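Local coordinates for protein aminopeptidase C (Lactobacillus rhamnosus, PDB 4K7C) that is probably a papain-like cysteine aminopeptidase that removes residues from the N-terminal ends of peptides, at residues 69-74 with 101-106; 136-141 with 167-172. All coordinates share one frame; numbering follows the deposited sequence.

Contact 1 (69-74 with 101-106)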
loop_
_atom_site.group_PDB
_atom_site.type_symbol
_atom_site.label_atom_id
_atom_site.label_comp_id
_atom_site.label_asym_id
_atom_site.label_seq_id
_atom_site.Cartn_x
_atom_site.Cartn_y
_atom_site.Cartn_z
ATOM N N ARG A 69 -3.476 -24.721 14.168
ATOM C CA ARG A 69 -4.685 -25.284 14.693
ATOM C C ARG A 69 -5.457 -26.012 13.583
ATOM O O ARG A 69 -6.636 -26.260 13.745
ATOM C CB ARG A 69 -5.598 -24.205 15.331
ATOM C CG ARG A 69 -5.031 -23.610 16.549
ATOM C CD ARG A 69 -5.906 -22.528 17.163
ATOM N NE ARG A 69 -6.086 -21.401 16.236
ATOM C CZ ARG A 69 -6.982 -20.457 16.356
ATOM N NH1 ARG A 69 -7.921 -20.464 17.318
ATOM N NH2 ARG A 69 -7.003 -19.490 15.451
ATOM N N CYS A 70 -4.775 -26.414 12.497
ATOM C CA CYS A 70 -5.505 -26.981 11.342
ATOM C C CYS A 70 -6.422 -28.139 11.778
ATOM O O CYS A 70 -7.597 -28.114 11.475
ATOM C CB CYS A 70 -4.525 -27.421 10.272
ATOM S SG CYS A 70 -3.530 -28.732 10.922
ATOM N N TRP A 71 -5.903 -29.039 12.619
ATOM C CA TRP A 71 -6.637 -30.243 13.073
ATOM C C TRP A 71 -7.973 -29.889 13.732
ATOM O O TRP A 71 -8.963 -30.519 13.470
ATOM C CB TRP A 71 -5.780 -31.062 14.011
ATOM C CG TRP A 71 -5.366 -30.378 15.321
ATOM C CD1 TRP A 71 -4.601 -29.237 15.482
ATOM C CD2 TRP A 71 -5.667 -30.836 16.643
ATOM N NE1 TRP A 71 -4.447 -28.955 16.800
ATOM C CE2 TRP A 71 -5.042 -29.947 17.540
ATOM C CE3 TRP A 71 -6.389 -31.904 17.147
ATOM C CZ2 TRP A 71 -5.114 -30.116 18.914
ATOM C CZ3 TRP A 71 -6.435 -32.085 18.531
ATOM C CH2 TRP A 71 -5.813 -31.215 19.377
HETATM N N MSE A 72 -7.967 -28.813 14.519
HETATM C CA MSE A 72 -9.174 -28.300 15.180
HETATM C C MSE A 72 -10.147 -27.648 14.222
HETATM O O MSE A 72 -11.324 -27.901 14.235
HETATM C CB MSE A 72 -8.847 -27.244 16.240
HETATM C CG MSE A 72 -7.843 -27.611 17.238
HETATM SE SE MSE A 72 -7.634 -26.040 18.407
HETATM C CE MSE A 72 -6.342 -27.105 19.365
ATOM N N PHE A 73 -9.620 -26.792 13.353
ATOM C CA PHE A 73 -10.417 -26.135 12.325
ATOM C C PHE A 73 -11.088 -27.170 11.455
ATOM O O PHE A 73 -12.309 -27.068 11.185
ATOM C CB PHE A 73 -9.577 -25.131 11.475
ATOM C CG PHE A 73 -9.449 -23.780 12.135
ATOM C CD1 PHE A 73 -10.155 -22.685 11.646
ATOM C CD2 PHE A 73 -8.672 -23.616 13.217
ATOM C CE1 PHE A 73 -10.074 -21.460 12.247
ATOM C CE2 PHE A 73 -8.563 -22.385 13.856
ATOM C CZ PHE A 73 -9.312 -21.313 13.389
ATOM N N ALA A 74 -10.316 -28.185 11.053
ATOM C CA ALA A 74 -10.862 -29.222 10.189
ATOM C C ALA A 74 -11.936 -30.068 10.892
ATOM O O ALA A 74 -13.018 -30.313 10.357
ATOM C CB ALA A 74 -9.774 -30.092 9.646
ATOM N N PHE A 101 -7.948 -23.437 23.934
ATOM C CA PHE A 101 -7.745 -23.271 25.376
ATOM C C PHE A 101 -7.540 -24.630 26.124
ATOM O O PHE A 101 -6.565 -24.814 26.809
ATOM C CB PHE A 101 -8.914 -22.415 25.981
ATOM C CG PHE A 101 -8.740 -22.127 27.490
ATOM C CD1 PHE A 101 -8.339 -20.903 27.980
ATOM C CD2 PHE A 101 -8.954 -23.149 28.399
ATOM C CE1 PHE A 101 -8.210 -20.700 29.354
ATOM C CE2 PHE A 101 -8.788 -22.957 29.751
ATOM C CZ PHE A 101 -8.362 -21.758 30.227
ATOM N N TRP A 102 -8.521 -25.536 25.982
ATOM C CA TRP A 102 -8.567 -26.804 26.681
ATOM C C TRP A 102 -7.466 -27.733 26.194
ATOM O O TRP A 102 -6.826 -28.410 26.995
ATOM C CB TRP A 102 -9.920 -27.418 26.527
ATOM C CG TRP A 102 -10.972 -26.642 27.258
ATOM C CD1 TRP A 102 -12.111 -26.090 26.745
ATOM C CD2 TRP A 102 -10.982 -26.343 28.658
ATOM N NE1 TRP A 102 -12.828 -25.477 27.751
ATOM C CE2 TRP A 102 -12.155 -25.619 28.924
ATOM C CE3 TRP A 102 -10.126 -26.624 29.706
ATOM C CZ2 TRP A 102 -12.509 -25.161 30.250
ATOM C CZ3 TRP A 102 -10.435 -26.153 31.002
ATOM C CH2 TRP A 102 -11.603 -25.422 31.261
ATOM N N ASP A 103 -7.128 -27.639 24.915
ATOM C CA ASP A 103 -6.026 -28.390 24.386
ATOM C C ASP A 103 -4.692 -28.021 25.075
ATOM O O ASP A 103 -3.907 -28.874 25.613
ATOM C CB ASP A 103 -5.913 -28.229 22.868
ATOM C CG ASP A 103 -4.818 -29.087 22.289
ATOM O OD1 ASP A 103 -4.882 -30.325 22.496
ATOM O OD2 ASP A 103 -3.872 -28.506 21.598
ATOM N N LYS A 104 -4.336 -26.759 25.080
ATOM C CA LYS A 104 -3.161 -26.277 25.782
ATOM C C LYS A 104 -3.104 -26.582 27.250
ATOM O O LYS A 104 -2.089 -26.907 27.797
ATOM C CB LYS A 104 -3.029 -24.765 25.588
ATOM C CG LYS A 104 -2.705 -24.289 24.195
ATOM C CD LYS A 104 -1.372 -23.616 24.138
ATOM C CE LYS A 104 -0.843 -23.280 22.721
ATOM N NZ LYS A 104 -0.596 -24.431 21.825
ATOM N N PHE A 105 -4.232 -26.407 27.933
ATOM C CA PHE A 105 -4.243 -26.671 29.339
ATOM C C PHE A 105 -4.068 -28.183 29.622
ATOM O O PHE A 105 -3.247 -28.561 30.466
ATOM C CB PHE A 105 -5.508 -26.109 29.965
ATOM C CG PHE A 105 -5.451 -26.105 31.467
ATOM C CD1 PHE A 105 -4.381 -25.493 32.123
ATOM C CD2 PHE A 105 -6.457 -26.674 32.203
ATOM C CE1 PHE A 105 -4.256 -25.519 33.481
ATOM C CE2 PHE A 105 -6.331 -26.653 33.609
ATOM C CZ PHE A 105 -5.263 -26.037 34.229
ATOM N N GLU A 106 -4.786 -29.017 28.892
ATOM C CA GLU A 106 -4.699 -30.507 29.045
ATOM C C GLU A 106 -3.319 -30.943 28.645
ATOM O O GLU A 106 -2.694 -31.692 29.358
ATOM C CB GLU A 106 -5.755 -31.212 28.216
ATOM C CG GLU A 106 -7.154 -31.052 28.810
ATOM C CD GLU A 106 -7.446 -31.971 30.044
ATOM O OE1 GLU A 106 -6.648 -32.885 30.413
ATOM O OE2 GLU A 106 -8.531 -31.722 30.667
#

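Contact 2 (136-141 with 167-172)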
loop_
_atom_site.group_PDB
_atom_site.type_symbol
_atom_site.label_atom_id
_atom_site.label_comp_id
_atom_site.label_asym_id
_atom_site.label_seq_id
_atom_site.Cartn_x
_atom_site.Cartn_y
_atom_site.Cartn_z
ATOM N N GLN A 136 4.748 -28.722 24.428
ATOM C CA GLN A 136 3.483 -28.796 23.767
ATOM C C GLN A 136 3.586 -28.082 22.436
ATOM O O GLN A 136 4.591 -27.436 22.162
ATOM C CB GLN A 136 2.397 -28.213 24.635
ATOM C CG GLN A 136 2.693 -26.782 25.078
ATOM C CD GLN A 136 2.240 -25.745 24.056
ATOM O OE1 GLN A 136 1.109 -25.777 23.528
ATOM N NE2 GLN A 136 3.109 -24.836 23.760
ATOM N N GLN A 137 2.552 -28.173 21.633
ATOM C CA GLN A 137 2.474 -27.423 20.398
ATOM C C GLN A 137 1.024 -27.247 20.010
ATOM O O GLN A 137 0.125 -27.812 20.623
ATOM C CB GLN A 137 3.257 -28.166 19.309
ATOM C CG GLN A 137 2.766 -29.578 18.998
ATOM C CD GLN A 137 3.639 -30.309 17.979
ATOM O OE1 GLN A 137 3.665 -29.934 16.846
ATOM N NE2 GLN A 137 4.332 -31.370 18.403
ATOM N N ASP A 138 0.794 -26.474 18.969
ATOM C CA ASP A 138 -0.578 -26.240 18.457
ATOM C C ASP A 138 -1.253 -27.437 17.860
ATOM O O ASP A 138 -2.459 -27.541 17.987
ATOM C CB ASP A 138 -0.645 -25.092 17.435
ATOM C CG ASP A 138 -0.419 -23.703 18.043
ATOM O OD1 ASP A 138 -0.173 -23.499 19.259
ATOM O OD2 ASP A 138 -0.407 -22.713 17.247
ATOM N N GLY A 139 -0.503 -28.312 17.158
ATOM C CA GLY A 139 -1.090 -29.385 16.437
ATOM C C GLY A 139 -1.664 -30.554 17.233
ATOM O O GLY A 139 -1.327 -30.781 18.421
ATOM N N GLY A 140 -2.345 -31.412 16.477
ATOM C CA GLY A 140 -2.907 -32.612 17.061
ATOM C C GLY A 140 -3.409 -33.629 16.055
ATOM O O GLY A 140 -3.033 -33.635 14.866
ATOM N N GLN A 141 -4.202 -34.573 16.558
ATOM C CA GLN A 141 -4.815 -35.595 15.749
ATOM C C GLN A 141 -6.296 -35.722 16.157
ATOM O O GLN A 141 -6.706 -35.232 17.232
ATOM C CB GLN A 141 -4.024 -36.924 15.939
ATOM C CG GLN A 141 -2.528 -36.792 15.746
ATOM C CD GLN A 141 -1.803 -38.100 15.439
ATOM O OE1 GLN A 141 -2.425 -39.130 15.188
ATOM N NE2 GLN A 141 -0.493 -38.053 15.424
ATOM N N SER A 167 -4.947 -16.280 17.371
ATOM C CA SER A 167 -4.735 -16.079 15.960
ATOM C C SER A 167 -3.225 -15.758 15.612
ATOM O O SER A 167 -2.846 -15.628 14.425
ATOM C CB SER A 167 -5.745 -15.032 15.443
ATOM O OG SER A 167 -7.004 -15.634 15.050
ATOM N N LYS A 168 -2.347 -15.722 16.624
ATOM C CA LYS A 168 -0.911 -15.514 16.480
ATOM C C LYS A 168 -0.246 -16.088 17.718
ATOM O O LYS A 168 0.003 -15.356 18.684
ATOM C CB LYS A 168 -0.611 -14.039 16.317
ATOM C CG LYS A 168 0.785 -13.606 15.954
ATOM C CD LYS A 168 0.695 -12.173 15.384
ATOM C CE LYS A 168 2.056 -11.503 15.323
ATOM N NZ LYS A 168 3.192 -12.462 15.236
ATOM N N SER A 169 -0.103 -17.423 17.711
ATOM C CA SER A 169 0.211 -18.176 18.924
ATOM C C SER A 169 1.676 -18.281 19.278
ATOM O O SER A 169 2.035 -18.899 20.308
ATOM C CB SER A 169 -0.329 -19.571 18.797
ATOM O OG SER A 169 0.143 -20.196 17.589
ATOM N N ASN A 170 2.545 -17.710 18.443
ATOM C CA ASN A 170 3.994 -17.881 18.686
ATOM C C ASN A 170 4.459 -17.484 20.077
ATOM O O ASN A 170 5.176 -18.235 20.733
ATOM C CB ASN A 170 4.822 -17.198 17.593
ATOM C CG ASN A 170 4.779 -17.947 16.252
ATOM N N GLU A 171 4.046 -16.322 20.569
ATOM C CA GLU A 171 4.497 -15.830 21.890
ATOM C C GLU A 171 3.935 -16.715 23.056
ATOM O O GLU A 171 4.644 -17.045 24.037
ATOM C CB GLU A 171 4.122 -14.365 22.099
ATOM C CG GLU A 171 4.692 -13.265 21.138
ATOM C CD GLU A 171 3.735 -11.936 20.869
ATOM O OE1 GLU A 171 3.157 -11.249 21.819
ATOM O OE2 GLU A 171 3.580 -11.524 19.629
ATOM N N LEU A 172 2.692 -17.137 22.905
ATOM C CA LEU A 172 2.089 -18.044 23.884
ATOM C C LEU A 172 2.866 -19.369 23.898
ATOM O O LEU A 172 3.180 -19.857 24.957
ATOM C CB LEU A 172 0.580 -18.238 23.616
ATOM C CG LEU A 172 -0.126 -19.404 24.358
ATOM C CD1 LEU A 172 -0.000 -19.155 25.845
ATOM C CD2 LEU A 172 -1.530 -19.550 23.873
#

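Contact 1 (69-74 with 101-106)
The benzo edge of the W71 indole, through CZ2 and CH2, meets the D103 carboxylate between helices 70-87 and 96-117. Both oxygens take part: D103 OD2 lies 3.4 Å from W71 CZ2, and D103 OD1 is 3.4 Å from W71 CH2. The carboxylate is not laid flat along the ring but turned, its plane 69° from the indole's, while its carbon stays in the ring plane. This is a packing contact, not a hydrogen bond; the slightly positive edge hydrogens of the indole are probably compatible with a carboxylate, and CG, anti to the backbone N (chi1 -176°), carries that group to the indole edge. Its polar partners lie elsewhere: OD2 forms a salt bridge with K107 and OD1 a hydrogen bond with N284.

The selenomethionine M72 closes the tight side. Its extended chain brings CE to 3.6 Å from D103 OD2, and its CG lies 3.6 Å above one face of the W71 indole, near the rim. Indole NE1 hydrogen-bonds to D138 O, which helps to hold the turn of the ring. In the papain-like fold this helix, 70-87, is the central one, beginning at the nucleophilic cysteine; C70 packs against H364, consistent with that role. Beyond this three-residue patch the contact is loose: even the nearest pair of CA atoms, M72 CA and D103 CA, stand 9.7 Å apart, and only 110 Å² is buried. F105, which takes no part in this contact, meets F13 of the second subunit with ring planes about 80° apart.

Contact 2 (136-141 with 167-172)
D138 overlaps S169 through one carboxylate oxygen: S169 OG donates to D138 OD2 at 2.6 Å, and the acceptor uses its syn lone pair, on the side of its other oxygen. Both residues are buried, and the bond satisfies the hydroxyl. With its OG between the backbone N and the carbonyl carbon (chi1 54°), the serine presents its hydroxyl directly to the acid, and S169 CB follows to 3.5 Å from D138 OD2.

The same OD2 also accepts G68 N, while OD1 takes a salt bridge from K104 and a hydrogen bond from N173, so both oxygens of this carboxylate are gripped and its rotation is fixed. Replacing D138 by an alanine is likely to leave the S169 hydroxyl and G68 N without their acceptor and K104 and N173 without this carboxylate. An aspartate fits because it is short and can serve four donors in one compact site.

Both D138 and S169 also pack on F100 of helix 96-117. The contact thus pins the loop between helices 126-133 and 142-152 to the residues leading into helix 170-192, whose L172 packs against helix 197-219.

Reading from the N terminus, contact 1 comes first: the chain leaves the start of helix 70-87 and returns along helix 96-117, closing a loop of 26 intervening residues. Contact 2 opens only afterwards, at 136-141, and closes at 167-172 over 25 residues that include helix 142-152. The two loops therefore follow in series, neither enclosing nor crossing the other, yet their centres lie only 8 Å apart. They touch: W71 CE2 packs 3.2 Å from G140 N, and K104 NZ probably hydrogen-bonds to Q136 OE1 at 2.8 Å. Together they join helix 70-87, helix 96-117, the 136-141 loop and the lead-in to helix 170-192.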